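PDB 2IM5: nicotinate phosphoribosyltransferase from Porphyromonas gingivalis, which probably catalyses the ATP-dependent synthesis of nicotinate beta-D-ribonucleotide from nicotinate and 5-phosphoribosyl 1-diphosphate, a step toward NAD(+). Local coordinates for residues Q217-G220 with A221-Y225; E381-L384 with A385-L389; T254-F257 with M258-S262. All blocks are in the same frame, centred on the assembly; numbering follows the deposited sequence.

Contact 1 (Q217-G220 with A221-Y225)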
loop_
_atom_site.group_PDB
_atom_site.type_symbol
_atom_site.label_atom_id
_atom_site.label_comp_id
_atom_site.label_asym_id
_atom_site.label_seq_id
_atom_site.Cartn_x
_atom_site.Cartn_y
_atom_site.Cartn_z
ATOM N N GLN A 217 -12.499 -1.677 1.654
ATOM C CA GLN A 217 -13.296 -0.525 2.069
ATOM C C GLN A 217 -14.343 -0.142 1.019
ATOM O O GLN A 217 -15.457 0.243 1.352
ATOM C CB GLN A 217 -12.372 0.654 2.322
ATOM C CG GLN A 217 -11.517 0.509 3.555
ATOM C CD GLN A 217 -10.599 1.703 3.740
ATOM O OE1 GLN A 217 -9.585 1.828 3.053
ATOM N NE2 GLN A 217 -10.966 2.601 4.646
ATOM N N PHE A 218 -13.967 -0.229 -0.254
ATOM C CA PHE A 218 -14.897 0.088 -1.328
ATOM C C PHE A 218 -16.079 -0.872 -1.205
ATOM O O PHE A 218 -17.235 -0.455 -1.254
ATOM C CB PHE A 218 -14.222 -0.083 -2.689
ATOM C CG PHE A 218 -15.162 0.039 -3.852
ATOM C CD1 PHE A 218 -15.680 1.280 -4.218
ATOM C CD2 PHE A 218 -15.547 -1.091 -4.577
ATOM C CE1 PHE A 218 -16.568 1.395 -5.291
ATOM C CE2 PHE A 218 -16.435 -0.985 -5.651
ATOM C CZ PHE A 218 -16.946 0.256 -6.010
ATOM N N HIS A 219 -15.775 -2.159 -1.019
ATOM C CA HIS A 219 -16.813 -3.177 -0.901
ATOM C C HIS A 219 -17.672 -2.957 0.340
ATOM O O HIS A 219 -18.874 -3.216 0.324
ATOM C CB HIS A 219 -16.177 -4.575 -0.885
ATOM C CG HIS A 219 -15.667 -5.014 -2.224
ATOM N ND1 HIS A 219 -16.408 -5.798 -3.083
ATOM C CD2 HIS A 219 -14.510 -4.739 -2.873
ATOM C CE1 HIS A 219 -15.730 -5.986 -4.202
ATOM N NE2 HIS A 219 -14.575 -5.354 -4.100
ATOM N N GLY A 220 -17.059 -2.473 1.416
ATOM C CA GLY A 220 -17.819 -2.228 2.625
ATOM C C GLY A 220 -18.810 -1.091 2.431
ATOM O O GLY A 220 -19.935 -1.137 2.919
ATOM N N ALA A 221 -18.391 -0.063 1.705
ATOM C CA ALA A 221 -19.243 1.090 1.452
ATOM C C ALA A 221 -20.388 0.765 0.504
ATOM O O ALA A 221 -21.503 1.241 0.691
ATOM C CB ALA A 221 -18.411 2.232 0.881
ATOM N N ILE A 222 -20.108 -0.050 -0.511
ATOM C CA ILE A 222 -21.121 -0.423 -1.494
ATOM C C ILE A 222 -22.008 -1.600 -1.073
ATOM O O ILE A 222 -23.228 -1.522 -1.177
ATOM C CB ILE A 222 -20.461 -0.778 -2.858
ATOM C CG1 ILE A 222 -19.607 0.388 -3.347
ATOM C CG2 ILE A 222 -21.524 -1.121 -3.882
ATOM C CD1 ILE A 222 -20.359 1.712 -3.467
ATOM N N TYR A 223 -21.393 -2.685 -0.605
ATOM C CA TYR A 223 -22.134 -3.886 -0.216
ATOM C C TYR A 223 -22.478 -4.034 1.264
ATOM O O TYR A 223 -23.209 -4.942 1.636
ATOM C CB TYR A 223 -21.364 -5.123 -0.665
ATOM C CG TYR A 223 -21.163 -5.187 -2.150
ATOM C CD1 TYR A 223 -22.235 -5.430 -3.006
ATOM C CD2 TYR A 223 -19.908 -4.972 -2.709
ATOM C CE1 TYR A 223 -22.059 -5.454 -4.387
ATOM C CE2 TYR A 223 -19.720 -4.995 -4.088
ATOM C CZ TYR A 223 -20.800 -5.234 -4.919
ATOM O OH TYR A 223 -20.626 -5.243 -6.281
ATOM N N GLY A 224 -21.961 -3.154 2.109
ATOM C CA GLY A 224 -22.247 -3.266 3.525
ATOM C C GLY A 224 -21.119 -3.978 4.244
ATOM O O GLY A 224 -20.318 -4.689 3.617
ATOM N N TYR A 225 -21.072 -3.811 5.563
ATOM C CA TYR A 225 -20.020 -4.406 6.383
ATOM C C TYR A 225 -20.059 -5.922 6.574
ATOM O O TYR A 225 -19.016 -6.568 6.606
ATOM C CB TYR A 225 -19.996 -3.705 7.740
ATOM C CG TYR A 225 -19.785 -2.220 7.586
ATOM C CD1 TYR A 225 -18.565 -1.716 7.135
ATOM C CD2 TYR A 225 -20.826 -1.321 7.819
ATOM C CE1 TYR A 225 -18.383 -0.362 6.918
ATOM C CE2 TYR A 225 -20.661 0.043 7.603
ATOM C CZ TYR A 225 -19.436 0.515 7.154
ATOM O OH TYR A 225 -19.250 1.857 6.935
#

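Contact 2 (E381-L384 with A385-L389)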
loop_
_atom_site.group_PDB
_atom_site.type_symbol
_atom_site.label_atom_id
_atom_site.label_comp_id
_atom_site.label_asym_id
_atom_site.label_seq_id
_atom_site.Cartn_x
_atom_site.Cartn_y
_atom_site.Cartn_z
ATOM N N GLU A 381 -20.107 7.149 10.351
ATOM C CA GLU A 381 -19.980 5.899 9.614
ATOM C C GLU A 381 -19.229 4.848 10.421
ATOM O O GLU A 381 -19.553 3.663 10.362
ATOM C CB GLU A 381 -19.275 6.145 8.279
ATOM C CG GLU A 381 -19.374 4.988 7.289
ATOM C CD GLU A 381 -20.810 4.627 6.941
ATOM O OE1 GLU A 381 -21.626 5.551 6.755
ATOM O OE2 GLU A 381 -21.123 3.420 6.841
ATOM N N ILE A 382 -18.223 5.278 11.176
ATOM C CA ILE A 382 -17.447 4.353 11.997
ATOM C C ILE A 382 -18.345 3.672 13.027
ATOM O O ILE A 382 -18.252 2.459 13.247
ATOM C CB ILE A 382 -16.308 5.079 12.742
ATOM C CG1 ILE A 382 -15.236 5.529 11.749
ATOM C CG2 ILE A 382 -15.699 4.155 13.796
ATOM C CD1 ILE A 382 -14.154 6.398 12.363
ATOM N N LEU A 383 -19.207 4.460 13.660
ATOM C CA LEU A 383 -20.145 3.949 14.652
ATOM C C LEU A 383 -21.061 2.910 13.996
ATOM O O LEU A 383 -21.300 1.840 14.557
ATOM C CB LEU A 383 -21.000 5.098 15.202
ATOM C CG LEU A 383 -21.258 5.131 16.711
ATOM C CD1 LEU A 383 -22.239 6.261 17.030
ATOM C CD2 LEU A 383 -21.813 3.791 17.182
ATOM N N LEU A 384 -21.574 3.242 12.814
ATOM C CA LEU A 384 -22.465 2.351 12.088
ATOM C C LEU A 384 -21.762 1.023 11.799
ATOM O O LEU A 384 -22.355 -0.037 11.955
ATOM C CB LEU A 384 -22.920 3.004 10.774
ATOM C CG LEU A 384 -23.904 2.189 9.932
ATOM C CD1 LEU A 384 -25.219 2.081 10.670
ATOM C CD2 LEU A 384 -24.117 2.860 8.582
ATOM N N ALA A 385 -20.497 1.081 11.395
ATOM C CA ALA A 385 -19.748 -0.135 11.091
ATOM C C ALA A 385 -19.613 -0.991 12.344
ATOM O O ALA A 385 -19.870 -2.197 12.311
ATOM C CB ALA A 385 -18.376 0.213 10.542
ATOM N N MET A 386 -19.213 -0.367 13.448
ATOM C CA MET A 386 -19.067 -1.092 14.703
ATOM C C MET A 386 -20.399 -1.711 15.134
ATOM O O MET A 386 -20.444 -2.889 15.488
ATOM C CB MET A 386 -18.528 -0.168 15.801
ATOM C CG MET A 386 -17.107 0.313 15.530
ATOM S SD MET A 386 -16.361 1.349 16.826
ATOM C CE MET A 386 -15.537 0.177 17.760
ATOM N N ASN A 387 -21.475 -0.933 15.105
ATOM C CA ASN A 387 -22.781 -1.462 15.497
ATOM C C ASN A 387 -23.203 -2.598 14.563
ATOM O O ASN A 387 -23.727 -3.612 15.006
ATOM C CB ASN A 387 -23.848 -0.355 15.486
ATOM C CG ASN A 387 -23.612 0.695 16.566
ATOM O OD1 ASN A 387 -23.157 0.367 17.661
ATOM N ND2 ASN A 387 -23.934 1.953 16.268
ATOM N N THR A 388 -22.958 -2.430 13.269
ATOM C CA THR A 388 -23.329 -3.442 12.289
ATOM C C THR A 388 -22.580 -4.749 12.524
ATOM O O THR A 388 -23.138 -5.833 12.390
ATOM C CB THR A 388 -23.022 -2.960 10.849
ATOM O OG1 THR A 388 -23.771 -1.767 10.574
ATOM C CG2 THR A 388 -23.387 -4.043 9.831
ATOM N N LEU A 389 -21.306 -4.638 12.875
ATOM C CA LEU A 389 -20.486 -5.811 13.098
ATOM C C LEU A 389 -20.536 -6.310 14.536
ATOM O O LEU A 389 -19.867 -7.272 14.878
ATOM C CB LEU A 389 -19.043 -5.508 12.697
ATOM C CG LEU A 389 -18.893 -5.145 11.218
ATOM C CD1 LEU A 389 -17.488 -4.624 10.934
ATOM C CD2 LEU A 389 -19.207 -6.374 10.373
#

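Contact 3 (T254-F257 with M258-S262)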
loop_
_atom_site.group_PDB
_atom_site.type_symbol
_atom_site.label_atom_id
_atom_site.label_comp_id
_atom_site.label_asym_id
_atom_site.label_seq_id
_atom_site.Cartn_x
_atom_site.Cartn_y
_atom_site.Cartn_z
ATOM N N THR A 254 -9.579 -7.802 12.717
ATOM C CA THR A 254 -9.220 -9.173 12.398
ATOM C C THR A 254 -10.166 -10.199 13.029
ATOM O O THR A 254 -10.374 -11.273 12.461
ATOM C CB THR A 254 -7.758 -9.477 12.816
ATOM O OG1 THR A 254 -6.867 -8.759 11.955
ATOM C CG2 THR A 254 -7.453 -10.965 12.690
ATOM N N ASP A 255 -10.749 -9.879 14.182
ATOM C CA ASP A 255 -11.685 -10.812 14.810
ATOM C C ASP A 255 -12.907 -11.015 13.914
ATOM O O ASP A 255 -13.417 -12.131 13.793
ATOM C CB ASP A 255 -12.136 -10.312 16.192
ATOM C CG ASP A 255 -11.029 -10.412 17.244
ATOM O OD1 ASP A 255 -10.052 -11.162 17.018
ATOM O OD2 ASP A 255 -11.143 -9.756 18.302
ATOM N N VAL A 256 -13.372 -9.932 13.288
ATOM C CA VAL A 256 -14.521 -10.014 12.400
ATOM C C VAL A 256 -14.122 -10.824 11.162
ATOM O O VAL A 256 -14.867 -11.684 10.703
ATOM C CB VAL A 256 -14.991 -8.612 11.969
ATOM C CG1 VAL A 256 -15.976 -8.726 10.813
ATOM C CG2 VAL A 256 -15.642 -7.899 13.153
ATOM N N PHE A 257 -12.932 -10.557 10.632
ATOM C CA PHE A 257 -12.455 -11.283 9.459
ATOM C C PHE A 257 -12.408 -12.787 9.725
ATOM O O PHE A 257 -12.995 -13.580 8.989
ATOM C CB PHE A 257 -11.052 -10.823 9.069
ATOM C CG PHE A 257 -10.500 -11.529 7.860
ATOM C CD1 PHE A 257 -10.670 -10.998 6.591
ATOM C CD2 PHE A 257 -9.847 -12.756 7.991
ATOM C CE1 PHE A 257 -10.202 -11.674 5.463
ATOM C CE2 PHE A 257 -9.377 -13.443 6.877
ATOM C CZ PHE A 257 -9.556 -12.899 5.608
ATOM N N MET A 258 -11.698 -13.172 10.782
ATOM C CA MET A 258 -11.547 -14.579 11.143
ATOM C C MET A 258 -12.881 -15.278 11.368
ATOM O O MET A 258 -13.091 -16.391 10.884
ATOM C CB MET A 258 -10.665 -14.720 12.390
ATOM C CG MET A 258 -9.189 -14.415 12.143
ATOM S SD MET A 258 -8.429 -15.407 10.809
ATOM C CE MET A 258 -7.022 -14.443 10.481
ATOM N N ARG A 259 -13.778 -14.624 12.094
ATOM C CA ARG A 259 -15.086 -15.195 12.370
ATOM C C ARG A 259 -15.839 -15.527 11.082
ATOM O O ARG A 259 -16.582 -16.508 11.033
ATOM C CB ARG A 259 -15.924 -14.223 13.214
ATOM C CG ARG A 259 -17.259 -14.789 13.676
ATOM C CD ARG A 259 -18.079 -13.742 14.427
ATOM N NE ARG A 259 -17.314 -13.118 15.506
ATOM C CZ ARG A 259 -16.977 -11.831 15.539
ATOM N NH1 ARG A 259 -17.343 -11.022 14.555
ATOM N NH2 ARG A 259 -16.260 -11.359 16.551
ATOM N N ASN A 260 -15.639 -14.726 10.038
ATOM C CA ASN A 260 -16.340 -14.946 8.770
ATOM C C ASN A 260 -15.477 -15.544 7.644
ATOM O O ASN A 260 -15.916 -15.640 6.493
ATOM C CB ASN A 260 -16.964 -13.630 8.289
ATOM C CG ASN A 260 -17.878 -12.998 9.335
ATOM O OD1 ASN A 260 -17.486 -12.064 10.045
ATOM N ND2 ASN A 260 -19.099 -13.519 9.446
ATOM N N PHE A 261 -14.257 -15.951 7.980
ATOM C CA PHE A 261 -13.334 -16.528 7.003
ATOM C C PHE A 261 -13.847 -17.907 6.587
ATOM O O PHE A 261 -13.905 -18.823 7.398
ATOM C CB PHE A 261 -11.943 -16.633 7.639
ATOM C CG PHE A 261 -10.819 -16.787 6.654
ATOM C CD1 PHE A 261 -10.945 -16.339 5.348
ATOM C CD2 PHE A 261 -9.595 -17.312 7.067
ATOM C CE1 PHE A 261 -9.873 -16.404 4.465
ATOM C CE2 PHE A 261 -8.517 -17.380 6.191
ATOM C CZ PHE A 261 -8.655 -16.925 4.889
ATOM N N SER A 262 -14.224 -18.051 5.323
ATOM C CA SER A 262 -14.757 -19.324 4.847
ATOM C C SER A 262 -13.660 -20.335 4.545
ATOM O O SER A 262 -12.535 -19.970 4.218
ATOM C CB SER A 262 -15.602 -19.113 3.589
ATOM O OG SER A 262 -14.772 -18.885 2.458
#

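Contact 1 (Q217-G220 with A221-Y225)
I222 leans across the ring of F218, one turn earlier in helix 213-223. Its CB starts 3.6 Å from F218 O, the carbonyl that its own backbone N bonds to at 3.0 Å. CG1 comes next. It sits 3.3 Å from F218 O and also lies over one face of the F218 ring. The approach is offset toward the rim, with CG1 3.7 Å from F218 CE1. This is a CH-pi contact, 19° off the ring normal. The first torsion of I222 (chi1 -56°) lays CG1 beside the backbone N and so turns it back up the helix. CD1, at the tip, comes no nearer to F218 than the 4.2 Å between it and F218 CE1. The other branch of I222, CG2, goes the other way and lies over the centre of the Y223 ring. Beyond these contacts, I222 packs on C354 and M356.

On the next flank, H219 and Y223 run side by side and point the same way. Their rings meet rim to rim, with centroids 5.6 Å apart and planes at 26°, so neither covers the other. Y223 N bonds to H219 O at 2.7 Å. The helix then runs out. G224 has a positive phi that suits glycine, and its N makes a weak bond to G220 O. That same oxygen lies over one face of the Y225 ring, whose hydroxyl makes a short, probable hydrogen bond to E381. Side chains in this last turn thus meet by van der Waals and ring contacts, and the directional bonds between 217-220 and 221-225 are made by the backbone.

Contact 2 (E381-L384 with A385-L389)
M386 lies alongside I382, one turn back on helix 379-389, and the two side chains point the same way. M386 CG passes 3.3 Å from I382 O. SD then settles 4.2 Å from I382 CG2, a loose apolar touch. A bend at chi3 then leads the methyl end away from I382. The same M386 side chain also packs on H375 and I391.

T388 makes the polar contact of this stretch. Its OG1 donates to L384 O at 2.6 Å, while T388 N bonds to the same oxygen at 2.8 Å. The two donors come from opposite faces of the carbonyl plane, and OG1 stands 40° out of it. L384 O is therefore gripped twice by one residue. This is the familiar alpha-helical habit of a threonine hydroxyl turning back to the carbonyl four residues earlier. It works because chi1 of -60° sets OG1 beside the backbone N. L384 CG, 4.0 Å from T388 OG1, lies against the hydroxyl.

A385 is buried on the flank that faces Y225. Its CB lies against two carbonyl oxygens of the turn before, E381 O and I382 O, and its N bonds to E381 O at 2.9 Å. The E381 side chain packs on V366. On the solvent side, L383 and N387 cross, and N387 N meets L383 O at 2.8 Å in a nearly straight bond (171°).

Contact 3 (T254-F257 with M258-S262)
This is a mostly buried contact along one short helix, 254-260, and the turn that leaves it. F257 and F261 carry its aromatic part. F257 CE2 lies over the centre of the F261 ring, 3.6 Å from F261 CD1. The planes meet at 45°, so the pair is oblique rather than a stack or an edge-to-face pair. With CG opposite the backbone N (chi1 -180°), the ring of F257 stands out from the helix, where its CE2 and CZ meet F261. Both rings also pack on M233 of helix 228-240.

M258 also meets the F257 ring, at its edge. Its SD sits 5.4 Å from the centroid of the F257 ring, as a Met-aromatic contact. A bend at chi2 brings the thioether round, and the CG rests 3.9 Å from T254 CG2. The backbone ties the same pair, since M258 N bonds to T254 O at 2.9 Å in a nearly straight line. T254 OG1 is held by T249 and D370.

The exposed flank is charged. R259 folds at chi3 so that one face of its guanidinium lies over D255 O, while NH1 comes 3.8 Å from V256 CG2. The D255 carboxylate pairs instead with K285 in a salt bridge.

S262 N-caps helix 263-268 through its OG, which bonds to H265 N. Both helices lie on the crossover from strand 246-248 to its parallel neighbour 271-274, a beta-alpha-beta connection of the kind that builds the TIM-barrel-like domain of this family.

Overall arrangement
All three contacts lie on the same side of the chain's centre, and contact 2 touches both others. The centres of contacts 1 and 2 are 12 Å apart. Y225 OH comes 2.4 Å from E381 OE2, a probable hydrogen bond, and Y225 CZ packs 3.6 Å from A385 CB. The centre of contact 3 is about 16 Å from each of the others. L389 CD2 reaches V256 CG1 at 4.0 Å, whereas contacts 1 and 3 stay about 6 Å apart at their nearest atoms. Helix 379-389 thus touches both Y225, just after helix 213-223, and V256 of helix 254-260. Helix 213-223, which carries contact 1, begins at H213, the predicted autophosphorylation site, unmodified here.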